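Local coordinates for taurine dioxygenase (Burkholderia xenovorans, PDB 5KEU), which probably acts as an iron- and 2-oxoglutarate-dependent dioxygenase of the TauD/TfdA family, at residues 20-25 with 31-36; 40-45 with 73-78; 128-133 with 306-311; 218-223 with 245-250. One frame throughout, in Å; residues are numbered along the deposited sequence. Where two conformers were deposited one is given.

Interaction 1. Residues 20-25 with 31-36; sequences IQVKPL and AELHGV
The beta hairpin made by strands 21-24 and 31-34, at one margin of the mixed main sheet, joins Gln-21 to His-34 and Lys-23 to Glu-32 as antiparallel hydrogen-bonded pairs. Four backbone bonds hold it: Gln-21 N to His-34 O at 2.9 Å, Lys-23 N to Glu-32 O at 2.8 Å, and one return bond in each pair. Val-22 and Leu-33 form the non-hydrogen-bonded pair between them. Their side chains run alongside each other on the face that packs against helix 44-57, with Val-22 CG2 3.7 Å from Leu-33 CD2, while the other branch, Val-22 CG1, rests on Ala-31 CB. At the open end of the hairpin Ile-20 splits its branches: CG2, anti to the backbone N, sits against Leu-33 CB at 3.9 Å, and the CG1 arm carries CD1 across to Val-36 CB.

The opposite face is polar. His-34 NE2 donates to Glu-32 OE1 at 2.7 Å; the oxygen lies close to the plane of the imidazole but is approached on its anti side, 32° out of the carboxylate plane. Gln-21 OE1 comes obliquely to the same ring, 3.8 Å from His-34 CD2, with amide and ring planes 54° apart. The chain of Lys-23 passes beside it, NZ stopping 4.3 Å from Glu-32 OE1, too far for a salt bridge. Glu-32 OE2 is salt-bridged to Arg-63, so both carboxylate oxygens have partners. A bond to each oxygen should restrict rotation of that carboxylate, and the surrounding positive charge would probably favour its ionised form.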
loop_
_atom_site.group_PDB
_atom_site.type_symbol
_atom_site.label_atom_id
_atom_site.label_comp_id
_atom_site.label_asym_id
_atom_site.label_seq_id
_atom_site.Cartn_x
_atom_site.Cartn_y
_atom_site.Cartn_z
ATOM N N ILE B 20 8.220 -25.923 -8.232
ATOM C CA ILE B 20 7.906 -24.802 -7.358
ATOM C C ILE B 20 6.762 -24.005 -7.968
ATOM O O ILE B 20 6.894 -23.426 -9.053
ATOM C CB ILE B 20 9.138 -23.925 -7.105
ATOM C CG1 ILE B 20 10.220 -24.773 -6.420
ATOM C CG2 ILE B 20 8.744 -22.733 -6.255
ATOM C CD1 ILE B 20 11.405 -23.976 -5.873
ATOM N N GLN B 21 5.635 -23.989 -7.268
ATOM C CA GLN B 21 4.481 -23.209 -7.688
ATOM C C GLN B 21 4.726 -21.720 -7.441
ATOM O O GLN B 21 5.131 -21.334 -6.340
ATOM C CB GLN B 21 3.255 -23.703 -6.918
ATOM C CG GLN B 21 2.018 -22.840 -6.989
ATOM C CD GLN B 21 0.972 -23.278 -5.973
ATOM O OE1 GLN B 21 0.471 -22.468 -5.200
ATOM N NE2 GLN B 21 0.652 -24.568 -5.962
ATOM N N VAL B 22 4.477 -20.888 -8.461
ATOM C CA VAL B 22 4.691 -19.440 -8.395
ATOM C C VAL B 22 3.332 -18.750 -8.492
ATOM O O VAL B 22 2.664 -18.831 -9.529
ATOM C CB VAL B 22 5.631 -18.942 -9.506
ATOM C CG1 VAL B 22 5.770 -17.393 -9.454
ATOM C CG2 VAL B 22 6.999 -19.598 -9.390
ATOM N N LYS B 23 2.912 -18.078 -7.415
ATOM C CA LYS B 23 1.620 -17.385 -7.374
ATOM C C LYS B 23 1.829 -15.877 -7.313
ATOM O O LYS B 23 2.044 -15.325 -6.220
ATOM C CB LYS B 23 0.787 -17.843 -6.174
ATOM C CG LYS B 23 0.355 -19.287 -6.197
ATOM C CD LYS B 23 -0.484 -19.598 -4.962
ATOM C CE LYS B 23 -1.562 -18.553 -4.739
ATOM N NZ LYS B 23 -2.244 -18.731 -3.424
ATOM N N PRO B 24 1.765 -15.164 -8.440
ATOM C CA PRO B 24 1.964 -13.708 -8.410
ATOM C C PRO B 24 0.925 -13.005 -7.540
ATOM O O PRO B 24 -0.212 -13.460 -7.397
ATOM C CB PRO B 24 1.823 -13.298 -9.879
ATOM C CG PRO B 24 2.116 -14.586 -10.662
ATOM C CD PRO B 24 1.584 -15.691 -9.807
ATOM N N LEU B 25 1.327 -11.874 -6.967
ATOM C CA LEU B 25 0.487 -11.161 -6.012
ATOM C C LEU B 25 -0.039 -9.824 -6.511
ATOM O O LEU B 25 -0.912 -9.239 -5.852
ATOM C CB LEU B 25 1.255 -10.950 -4.700
ATOM C CG LEU B 25 1.499 -12.272 -3.979
ATOM C CD1 LEU B 25 2.495 -12.091 -2.816
ATOM C CD2 LEU B 25 0.207 -12.902 -3.508
ATOM N N ALA B 31 5.455 -12.458 -5.617
ATOM C CA ALA B 31 4.913 -13.784 -5.873
ATOM C C ALA B 31 5.170 -14.682 -4.672
ATOM O O ALA B 31 6.249 -14.657 -4.070
ATOM C CB ALA B 31 5.508 -14.411 -7.151
ATOM N N GLU B 32 4.161 -15.469 -4.326
ATOM C CA GLU B 32 4.277 -16.445 -3.260
ATOM C C GLU B 32 4.691 -17.775 -3.875
ATOM O O GLU B 32 4.108 -18.205 -4.879
ATOM C CB GLU B 32 2.943 -16.563 -2.522
ATOM C CG GLU B 32 3.029 -17.229 -1.179
ATOM C CD GLU B 32 1.734 -17.078 -0.398
ATOM O OE1 GLU B 32 0.830 -17.915 -0.600
ATOM O OE2 GLU B 32 1.623 -16.109 0.395
ATOM N N LEU B 33 5.718 -18.407 -3.306
ATOM C CA LEU B 33 6.204 -19.692 -3.798
ATOM C C LEU B 33 5.792 -20.817 -2.851
ATOM O O LEU B 33 5.795 -20.650 -1.625
ATOM C CB LEU B 33 7.729 -19.696 -3.972
ATOM C CG LEU B 33 8.365 -18.542 -4.755
ATOM C CD1 LEU B 33 9.845 -18.801 -5.020
ATOM C CD2 LEU B 33 7.639 -18.234 -6.046
ATOM N N HIS B 34 5.435 -21.962 -3.423
ATOM C CA HIS B 34 5.062 -23.125 -2.636
ATOM C C HIS B 34 5.692 -24.352 -3.271
ATOM O O HIS B 34 6.012 -24.355 -4.462
ATOM C CB HIS B 34 3.536 -23.291 -2.527
ATOM C CG HIS B 34 2.858 -22.198 -1.751
ATOM N ND1 HIS B 34 2.765 -22.207 -0.374
ATOM C CD2 HIS B 34 2.237 -21.063 -2.160
ATOM C CE1 HIS B 34 2.120 -21.126 0.032
ATOM N NE2 HIS B 34 1.791 -20.415 -1.033
ATOM N N GLY B 35 5.908 -25.375 -2.456
ATOM C CA GLY B 35 6.475 -26.623 -2.922
ATOM C C GLY B 35 7.956 -26.805 -2.672
ATOM O O GLY B 35 8.577 -27.653 -3.324
ATOM N N VAL B 36 8.544 -26.049 -1.756
ATOM C CA VAL B 36 9.965 -26.174 -1.460
ATOM C C VAL B 36 10.156 -26.077 0.052
ATOM O O VAL B 36 9.433 -25.344 0.732
ATOM C CB VAL B 36 10.787 -25.113 -2.225
ATOM C CG1 VAL B 36 10.431 -23.694 -1.767
ATOM C CG2 VAL B 36 12.259 -25.376 -2.072
#

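Interaction 2. Residues 40-45 with 73-78; sequences RKLDPS and VAFSAQ
Gln-78 reaches across from the C-terminal side of helix 69-77 to read the backbone of Leu-42, and its side chain carries most of the contact. From CB, the first torsion sets CG anti to the carbonyl carbon (chi1 -66°), and the chain then runs out extended, taking the amide clear of its own helix. CD arrives 3.9 Å from Lys-41 CG. Beyond it the two ends of the amide divide their work. OE1 accepts from Leu-42 N at 2.9 Å, the N-H coming in the carbonyl plane on a lone pair, and also lies 3.5 Å from Leu-42 CB. NE2 donates to Leu-42 O, again at 2.9 Å; this acceptor lies almost in the plane of the amide, and the N-H...O line is close to straight at 165°. One side-chain amide thus pairs with both the N-H and the C=O of a single residue, a two-point grip that fixes which way round the amide is turned.

Lys-41 adds aliphatic cover: CG lies 3.6 Å from Gln-78 NE2, and CE is also close to that nitrogen. Leu-42 points inward instead, its CD1 meeting the edge of the Phe-75 ring at CE2, 3.8 Å away.

Asp-43, the next residue, is the N-cap of helix 44-57, its OD1 bonded to Glu-46 N. The contact therefore ties the residues leading into that helix to helix 69-77: Leu-42 packs on Val-47 and Ile-50 of the first, while Phe-75 of the second reaches Ile-137 on strand 135-140 of the main sheet.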
loop_
_atom_site.group_PDB
_atom_site.type_symbol
_atom_site.label_atom_id
_atom_site.label_comp_id
_atom_site.label_asym_id
_atom_site.label_seq_id
_atom_site.Cartn_x
_atom_site.Cartn_y
_atom_site.Cartn_z
ATOM N N ARG B 40 16.018 -27.654 4.298
ATOM C CA ARG B 40 16.998 -28.566 3.731
ATOM C C ARG B 40 17.628 -27.918 2.506
ATOM O O ARG B 40 17.090 -26.965 1.942
ATOM C CB ARG B 40 16.351 -29.917 3.371
ATOM N N LYS B 41 18.784 -28.432 2.101
ATOM C CA LYS B 41 19.488 -27.847 0.967
ATOM C C LYS B 41 18.668 -27.980 -0.316
ATOM O O LYS B 41 18.092 -29.035 -0.601
ATOM C CB LYS B 41 20.853 -28.512 0.786
ATOM C CG LYS B 41 21.642 -27.952 -0.383
ATOM C CD LYS B 41 23.091 -28.423 -0.367
ATOM C CE LYS B 41 23.942 -27.554 -1.285
ATOM N NZ LYS B 41 25.347 -28.035 -1.381
ATOM N N LEU B 42 18.637 -26.904 -1.102
ATOM C CA LEU B 42 17.916 -26.912 -2.370
ATOM C C LEU B 42 18.764 -27.550 -3.463
ATOM O O LEU B 42 19.983 -27.365 -3.505
ATOM C CB LEU B 42 17.545 -25.487 -2.781
ATOM C CG LEU B 42 16.769 -24.687 -1.745
ATOM C CD1 LEU B 42 16.385 -23.343 -2.313
ATOM C CD2 LEU B 42 15.563 -25.474 -1.331
ATOM N N ASP B 43 18.120 -28.298 -4.357
ATOM C CA ASP B 43 18.854 -28.839 -5.492
ATOM C C ASP B 43 19.003 -27.742 -6.544
ATOM O O ASP B 43 18.378 -26.673 -6.444
ATOM C CB ASP B 43 18.186 -30.127 -6.003
ATOM C CG ASP B 43 16.784 -29.918 -6.574
ATOM O OD1 ASP B 43 16.483 -28.845 -7.134
ATOM O OD2 ASP B 43 15.977 -30.868 -6.486
ATOM N N PRO B 44 19.877 -27.941 -7.539
ATOM C CA PRO B 44 20.109 -26.865 -8.520
ATOM C C PRO B 44 18.851 -26.395 -9.222
ATOM O O PRO B 44 18.735 -25.199 -9.520
ATOM C CB PRO B 44 21.099 -27.505 -9.504
ATOM C CG PRO B 44 21.873 -28.494 -8.631
ATOM C CD PRO B 44 20.817 -29.068 -7.728
ATOM N N SER B 45 17.906 -27.300 -9.495
ATOM C CA SER B 45 16.667 -26.893 -10.151
ATOM C C SER B 45 15.841 -25.966 -9.261
ATOM O O SER B 45 15.221 -25.012 -9.751
ATOM C CB SER B 45 15.853 -28.125 -10.534
ATOM O OG SER B 45 14.542 -27.753 -10.910
ATOM N N VAL B 73 21.018 -19.074 7.033
ATOM C CA VAL B 73 22.282 -18.761 6.374
ATOM C C VAL B 73 22.545 -19.728 5.224
ATOM O O VAL B 73 22.976 -19.321 4.136
ATOM C CB VAL B 73 23.428 -18.777 7.406
ATOM C CG1 VAL B 73 24.764 -18.640 6.722
ATOM C CG2 VAL B 73 23.242 -17.648 8.419
ATOM N N ALA B 74 22.320 -21.027 5.445
ATOM C CA ALA B 74 22.569 -21.998 4.377
ATOM C C ALA B 74 21.730 -21.688 3.141
ATOM O O ALA B 74 22.224 -21.745 2.005
ATOM C CB ALA B 74 22.274 -23.413 4.861
ATOM N N PHE B 75 20.456 -21.374 3.348
ATOM C CA PHE B 75 19.595 -20.979 2.237
ATOM C C PHE B 75 20.153 -19.757 1.519
ATOM O O PHE B 75 20.242 -19.730 0.283
ATOM C CB PHE B 75 18.196 -20.687 2.766
ATOM C CG PHE B 75 17.277 -20.071 1.739
ATOM C CD1 PHE B 75 17.022 -18.706 1.741
ATOM C CD2 PHE B 75 16.659 -20.865 0.780
ATOM C CE1 PHE B 75 16.169 -18.136 0.798
ATOM C CE2 PHE B 75 15.786 -20.312 -0.162
ATOM C CZ PHE B 75 15.543 -18.942 -0.159
ATOM N N SER B 76 20.514 -18.724 2.286
ATOM C CA SER B 76 21.085 -17.514 1.701
ATOM C C SER B 76 22.315 -17.823 0.854
ATOM O O SER B 76 22.489 -17.253 -0.232
ATOM C CB SER B 76 21.459 -16.526 2.811
ATOM O OG SER B 76 20.348 -16.277 3.654
ATOM N N ALA B 77 23.187 -18.703 1.345
ATOM C CA ALA B 77 24.457 -18.958 0.679
ATOM C C ALA B 77 24.279 -19.656 -0.659
ATOM O O ALA B 77 25.213 -19.658 -1.471
ATOM C CB ALA B 77 25.364 -19.798 1.572
ATOM N N GLN B 78 23.118 -20.257 -0.904
ATOM C CA GLN B 78 22.870 -20.861 -2.207
ATOM C C GLN B 78 22.591 -19.823 -3.279
ATOM O O GLN B 78 22.550 -20.175 -4.463
ATOM C CB GLN B 78 21.710 -21.864 -2.118
ATOM C CG GLN B 78 22.058 -23.069 -1.253
ATOM C CD GLN B 78 21.136 -24.265 -1.470
ATOM O OE1 GLN B 78 20.193 -24.484 -0.710
ATOM N NE2 GLN B 78 21.423 -25.052 -2.501
#

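Interaction 3. Residues 128-133 with 306-311; sequences AALNPP and SVAIEG
Leu-130, in the loop between strands 122-123 and 135-140, comes nearest to strand 307-310 at Ala-308, where the two CA atoms are 5.6 Å apart and no hydrogen bond links the backbones. The leucine side chain does the bridging. With CG anti to its backbone N (chi1 178°), the branches swing toward the strand: CD1 lies 3.6 Å from Ser-306 O, 3.9 Å from Ser-306 CB and 3.8 Å from Ala-308 N. A single methyl is thus laid along the peptide backbone from Ser-306 to Ala-308. CD2 makes a looser contact with Ala-308 CB, 4.5 Å away, and Val-297 packs on the same leucine.

The Ser-306 hydroxyl is not part of this apolar patch; it hydrogen-bonds to His-204 ND1. That histidine also makes a weak bond through NE2 to Ala-129 O, so it connects the loop and the start of the strand by a polar route beside the leucine.

Strand 307-310 pairs antiparallel with strand 200-209, where Ile-309 and Glu-310 both face Val-201. That is a classic beta bulge, in the five-stranded antiparallel sheet that includes strands 174-179 and 200-209.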
loop_
_atom_site.group_PDB
_atom_site.type_symbol
_atom_site.label_atom_id
_atom_site.label_comp_id
_atom_site.label_asym_id
_atom_site.label_seq_id
_atom_site.Cartn_x
_atom_site.Cartn_y
_atom_site.Cartn_z
ATOM N N ALA B 128 23.766 4.118 0.179
ATOM C CA ALA B 128 24.865 5.040 0.451
ATOM C C ALA B 128 26.229 4.403 0.216
ATOM O O ALA B 128 27.224 5.131 0.177
ATOM C CB ALA B 128 24.810 5.577 1.890
ATOM N N ALA B 129 26.303 3.079 0.076
ATOM C CA ALA B 129 27.579 2.401 -0.105
ATOM C C ALA B 129 27.877 2.186 -1.585
ATOM O O ALA B 129 26.997 2.241 -2.438
ATOM C CB ALA B 129 27.597 1.052 0.603
ATOM N N LEU B 130 29.148 1.906 -1.871
ATOM C CA LEU B 130 29.570 1.743 -3.258
ATOM C C LEU B 130 28.913 0.530 -3.902
ATOM O O LEU B 130 28.533 0.574 -5.077
ATOM C CB LEU B 130 31.097 1.620 -3.322
ATOM C CG LEU B 130 31.642 1.402 -4.746
ATOM C CD1 LEU B 130 31.239 2.518 -5.708
ATOM C CD2 LEU B 130 33.173 1.242 -4.703
ATOM N N ASN B 131 28.785 -0.570 -3.158
ATOM C CA ASN B 131 28.202 -1.806 -3.683
ATOM C C ASN B 131 27.056 -2.234 -2.774
ATOM O O ASN B 131 27.234 -3.056 -1.862
ATOM C CB ASN B 131 29.253 -2.911 -3.819
ATOM C CG ASN B 131 29.949 -3.224 -2.521
ATOM O OD1 ASN B 131 30.290 -2.323 -1.756
ATOM N ND2 ASN B 131 30.141 -4.516 -2.245
ATOM N N PRO B 132 25.862 -1.690 -2.986
ATOM C CA PRO B 132 24.733 -2.085 -2.143
ATOM C C PRO B 132 24.438 -3.561 -2.322
ATOM O O PRO B 132 24.708 -4.139 -3.390
ATOM C CB PRO B 132 23.580 -1.206 -2.652
ATOM C CG PRO B 132 24.278 -0.051 -3.423
ATOM C CD PRO B 132 25.504 -0.684 -4.004
ATOM N N PRO B 133 23.926 -4.224 -1.285
ATOM C CA PRO B 133 23.640 -5.660 -1.396
ATOM C C PRO B 133 22.614 -5.915 -2.490
ATOM O O PRO B 133 21.706 -5.114 -2.707
ATOM C CB PRO B 133 23.095 -6.027 -0.008
ATOM C CG PRO B 133 22.616 -4.717 0.581
ATOM C CD PRO B 133 23.596 -3.692 0.051
ATOM N N SER B 306 29.311 3.427 -10.395
ATOM C CA SER B 306 29.200 4.305 -9.243
ATOM C C SER B 306 30.590 4.651 -8.707
ATOM O O SER B 306 31.576 3.951 -8.969
ATOM C CB SER B 306 28.369 3.622 -8.156
ATOM O OG SER B 306 27.132 3.156 -8.689
ATOM N N VAL B 307 30.670 5.754 -7.961
ATOM C CA VAL B 307 31.941 6.276 -7.458
ATOM C C VAL B 307 31.795 6.565 -5.971
ATOM O O VAL B 307 30.875 7.277 -5.559
ATOM C CB VAL B 307 32.385 7.551 -8.208
ATOM C CG1 VAL B 307 33.637 8.134 -7.568
ATOM C CG2 VAL B 307 32.654 7.243 -9.672
ATOM N N ALA B 308 32.707 6.022 -5.165
ATOM C CA ALA B 308 32.703 6.338 -3.743
ATOM C C ALA B 308 33.173 7.772 -3.522
ATOM O O ALA B 308 34.106 8.242 -4.181
ATOM C CB ALA B 308 33.606 5.365 -2.978
ATOM N N ILE B 309 32.534 8.467 -2.585
ATOM C CA ILE B 309 32.942 9.804 -2.171
ATOM C C ILE B 309 33.495 9.801 -0.749
ATOM O O ILE B 309 34.566 10.350 -0.486
ATOM C CB ILE B 309 31.774 10.805 -2.306
ATOM C CG1 ILE B 309 31.293 10.881 -3.761
ATOM C CG2 ILE B 309 32.181 12.171 -1.801
ATOM C CD1 ILE B 309 30.039 11.724 -3.937
ATOM N N GLU B 310 32.766 9.198 0.185
ATOM C CA GLU B 310 33.222 9.050 1.563
ATOM C C GLU B 310 32.768 7.698 2.082
ATOM O O GLU B 310 31.820 7.103 1.570
ATOM C CB GLU B 310 32.660 10.126 2.501
ATOM C CG GLU B 310 33.195 11.519 2.335
ATOM C CD GLU B 310 32.722 12.419 3.461
ATOM O OE1 GLU B 310 32.739 11.965 4.630
ATOM O OE2 GLU B 310 32.313 13.567 3.175
ATOM N N GLY B 311 33.426 7.227 3.124
ATOM C CA GLY B 311 32.902 6.072 3.824
ATOM C C GLY B 311 33.998 5.286 4.498
ATOM O O GLY B 311 35.188 5.546 4.338
#

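Interaction 4. Residues 218-223 with 245-250; sequences LYVSPS and EHATRP. With FMT (formic acid), chain D.
Val-220 and Ala-247 meet methyl to methyl, CG2 of the valine 4.0 Å from CB of the alanine. Beside them Leu-218 CD2 approaches the edge of the His-246 ring, near its plane, at 4.1 Å from His-246 CD2. No hydrogen bond crosses between the two segments, so this is purely van der Waals packing, and it is buried.

The histidine is held from its far end: NE2 is hydrogen-bonded to Ala-158 O, and the ring meets Phe-252 edge-to-face. On the other segment, Val-220 O receives the indole N-H of Trp-244, a second tie to helix 233-247. Leu-218 ends strand 216-218, and Tyr-219 is the centre of an inverse gamma turn; this tight turn carries the chain from the strand into the loop where Val-220 points at Ala-247. The contact thereby packs the C-terminal part of helix 233-247 against the turn after strand 216-218, both within the long connection between strands 150-154 and 253-256 of the jelly-roll core.

Farther out the chain leaves the helix through Arg-249, whose side chain is bent at chi2 and chi3 (-66° and -45°). This folds the guanidinium back so that Pro-250 CD sits 3.4 Å above its plane, over the centre. At the edge NH1 makes a weak bond of 2.9 Å to O1 of a formic acid molecule, probably picked up from the crystallisation liquor. NE forms a salt bridge with Glu-251, and NH2 a weak bond with the carbonyl O of Arg-117 of the second subunit.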
loop_
_atom_site.group_PDB
_atom_site.type_symbol
_atom_site.label_atom_id
_atom_site.label_comp_id
_atom_site.label_asym_id
_atom_site.label_seq_id
_atom_site.Cartn_x
_atom_site.Cartn_y
_atom_site.Cartn_z
ATOM N N LEU B 218 14.849 2.656 -12.118
ATOM C CA LEU B 218 14.840 4.020 -11.602
ATOM C C LEU B 218 15.361 3.957 -10.170
ATOM O O LEU B 218 14.614 3.732 -9.221
ATOM C CB LEU B 218 13.439 4.619 -11.684
ATOM C CG LEU B 218 13.324 6.081 -11.247
ATOM C CD1 LEU B 218 14.193 6.959 -12.170
ATOM C CD2 LEU B 218 11.856 6.531 -11.290
ATOM N N TYR B 219 16.672 4.169 -10.021
ATOM C CA TYR B 219 17.406 3.829 -8.797
ATOM C C TYR B 219 17.352 4.986 -7.793
ATOM O O TYR B 219 18.361 5.588 -7.465
ATOM C CB TYR B 219 18.852 3.481 -9.167
ATOM C CG TYR B 219 19.603 2.584 -8.203
ATOM C CD1 TYR B 219 19.128 1.318 -7.879
ATOM C CD2 TYR B 219 20.810 3.000 -7.631
ATOM C CE1 TYR B 219 19.839 0.481 -6.989
ATOM C CE2 TYR B 219 21.532 2.169 -6.752
ATOM C CZ TYR B 219 21.040 0.917 -6.441
ATOM O OH TYR B 219 21.745 0.084 -5.586
ATOM N N VAL B 220 16.150 5.320 -7.305
ATOM C CA VAL B 220 15.971 6.599 -6.609
ATOM C C VAL B 220 15.792 6.457 -5.096
ATOM O O VAL B 220 15.426 7.437 -4.435
ATOM C CB VAL B 220 14.823 7.417 -7.232
ATOM C CG1 VAL B 220 15.222 7.849 -8.623
ATOM C CG2 VAL B 220 13.526 6.609 -7.306
ATOM N N SER B 221 16.087 5.292 -4.524
ATOM C CA SER B 221 16.204 5.051 -3.074
ATOM C C SER B 221 15.842 6.247 -2.181
ATOM O O SER B 221 16.730 6.980 -1.725
ATOM C CB SER B 221 17.643 4.600 -2.777
ATOM O OG SER B 221 17.712 4.031 -1.483
ATOM N N PRO B 222 14.550 6.488 -1.909
ATOM C CA PRO B 222 14.155 7.804 -1.365
ATOM C C PRO B 222 14.784 8.166 -0.017
ATOM O O PRO B 222 15.078 9.347 0.209
ATOM C CB PRO B 222 12.617 7.707 -1.281
ATOM C CG PRO B 222 12.254 6.759 -2.404
ATOM C CD PRO B 222 13.405 5.723 -2.435
ATOM N N SER B 223 15.035 7.207 0.872
ATOM C CA SER B 223 15.602 7.583 2.169
ATOM C C SER B 223 17.044 8.066 2.064
ATOM O O SER B 223 17.508 8.799 2.947
ATOM C CB SER B 223 15.557 6.408 3.148
ATOM O OG SER B 223 14.231 6.090 3.497
ATOM N N GLU B 245 7.526 10.621 -5.968
ATOM C CA GLU B 245 6.080 10.453 -6.090
ATOM C C GLU B 245 5.759 9.382 -7.127
ATOM O O GLU B 245 4.915 8.505 -6.909
ATOM C CB GLU B 245 5.486 11.826 -6.440
ATOM C CG GLU B 245 4.086 11.944 -6.982
ATOM C CD GLU B 245 3.746 13.404 -7.371
ATOM O OE1 GLU B 245 4.321 13.956 -8.369
ATOM O OE2 GLU B 245 2.921 14.011 -6.644
ATOM N N HIS B 246 6.457 9.432 -8.260
ATOM C CA HIS B 246 6.231 8.461 -9.322
ATOM C C HIS B 246 6.603 7.048 -8.871
ATOM O O HIS B 246 5.868 6.087 -9.117
ATOM C CB HIS B 246 7.047 8.874 -10.556
ATOM C CG HIS B 246 6.973 7.884 -11.680
ATOM N ND1 HIS B 246 5.849 7.735 -12.466
ATOM C CD2 HIS B 246 7.867 6.968 -12.121
ATOM C CE1 HIS B 246 6.063 6.781 -13.359
ATOM N NE2 HIS B 246 7.275 6.292 -13.166
ATOM N N ALA B 247 7.745 6.895 -8.209
ATOM C CA ALA B 247 8.237 5.560 -7.899
ATOM C C ALA B 247 7.371 4.846 -6.872
ATOM O O ALA B 247 7.517 3.631 -6.709
ATOM C CB ALA B 247 9.683 5.620 -7.377
ATOM N N THR B 248 6.510 5.572 -6.161
ATOM C CA THR B 248 5.681 4.987 -5.125
ATOM C C THR B 248 4.210 4.943 -5.531
ATOM O O THR B 248 3.344 4.829 -4.660
ATOM C CB THR B 248 5.867 5.735 -3.797
ATOM O OG1 THR B 248 5.588 7.128 -3.973
ATOM C CG2 THR B 248 7.314 5.578 -3.306
ATOM N N ARG B 249 3.914 5.040 -6.831
ATOM C CA ARG B 249 2.548 4.808 -7.302
ATOM C C ARG B 249 2.035 3.480 -6.744
ATOM O O ARG B 249 2.742 2.464 -6.819
ATOM C CB ARG B 249 2.477 4.741 -8.842
ATOM C CG ARG B 249 2.695 6.042 -9.624
ATOM C CD ARG B 249 1.595 7.071 -9.386
ATOM N NE ARG B 249 0.291 6.430 -9.460
ATOM C CZ ARG B 249 -0.779 6.833 -8.793
ATOM N NH1 ARG B 249 -1.916 6.151 -8.905
ATOM N NH2 ARG B 249 -0.712 7.919 -8.022
ATOM N N PRO B 250 0.796 3.429 -6.253
ATOM C CA PRO B 250 0.281 2.173 -5.678
ATOM C C PRO B 250 0.319 1.013 -6.650
ATOM O O PRO B 250 0.563 -0.131 -6.244
ATOM C CB PRO B 250 -1.172 2.516 -5.307
ATOM C CG PRO B 250 -1.327 3.968 -5.467
ATOM C CD PRO B 250 -0.189 4.520 -6.263
HETATM C C FMT D . -5.101 6.281 -9.963
HETATM O O1 FMT D . -4.692 5.516 -9.084
HETATM O O2 FMT D . -4.865 6.170 -11.171
#

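How the interactions relate
The four contacts form two touching pairs. Interaction 1 runs directly into interaction 2: Val-36 CG2 packs on Leu-42 CD2 at 3.4 Å, although the centres are 17 Å apart. Interactions 3 and 4 meet where Pro-132 CG lies 3.3 Å from Tyr-219 OH, with centres 20 Å apart. Between the pairs, interactions 2 and 4 lie on opposite sides of the chain's centre. Interactions 1 and 4 both reach the second subunit. The metal site of His-123, Asp-125, His-273 and Asn-323 holds magnesium here; in interaction 4 the side chain of Val-220 is about 10 Å from that of His-123, which Ser-223 of the same loop touches. The other three lie away from it.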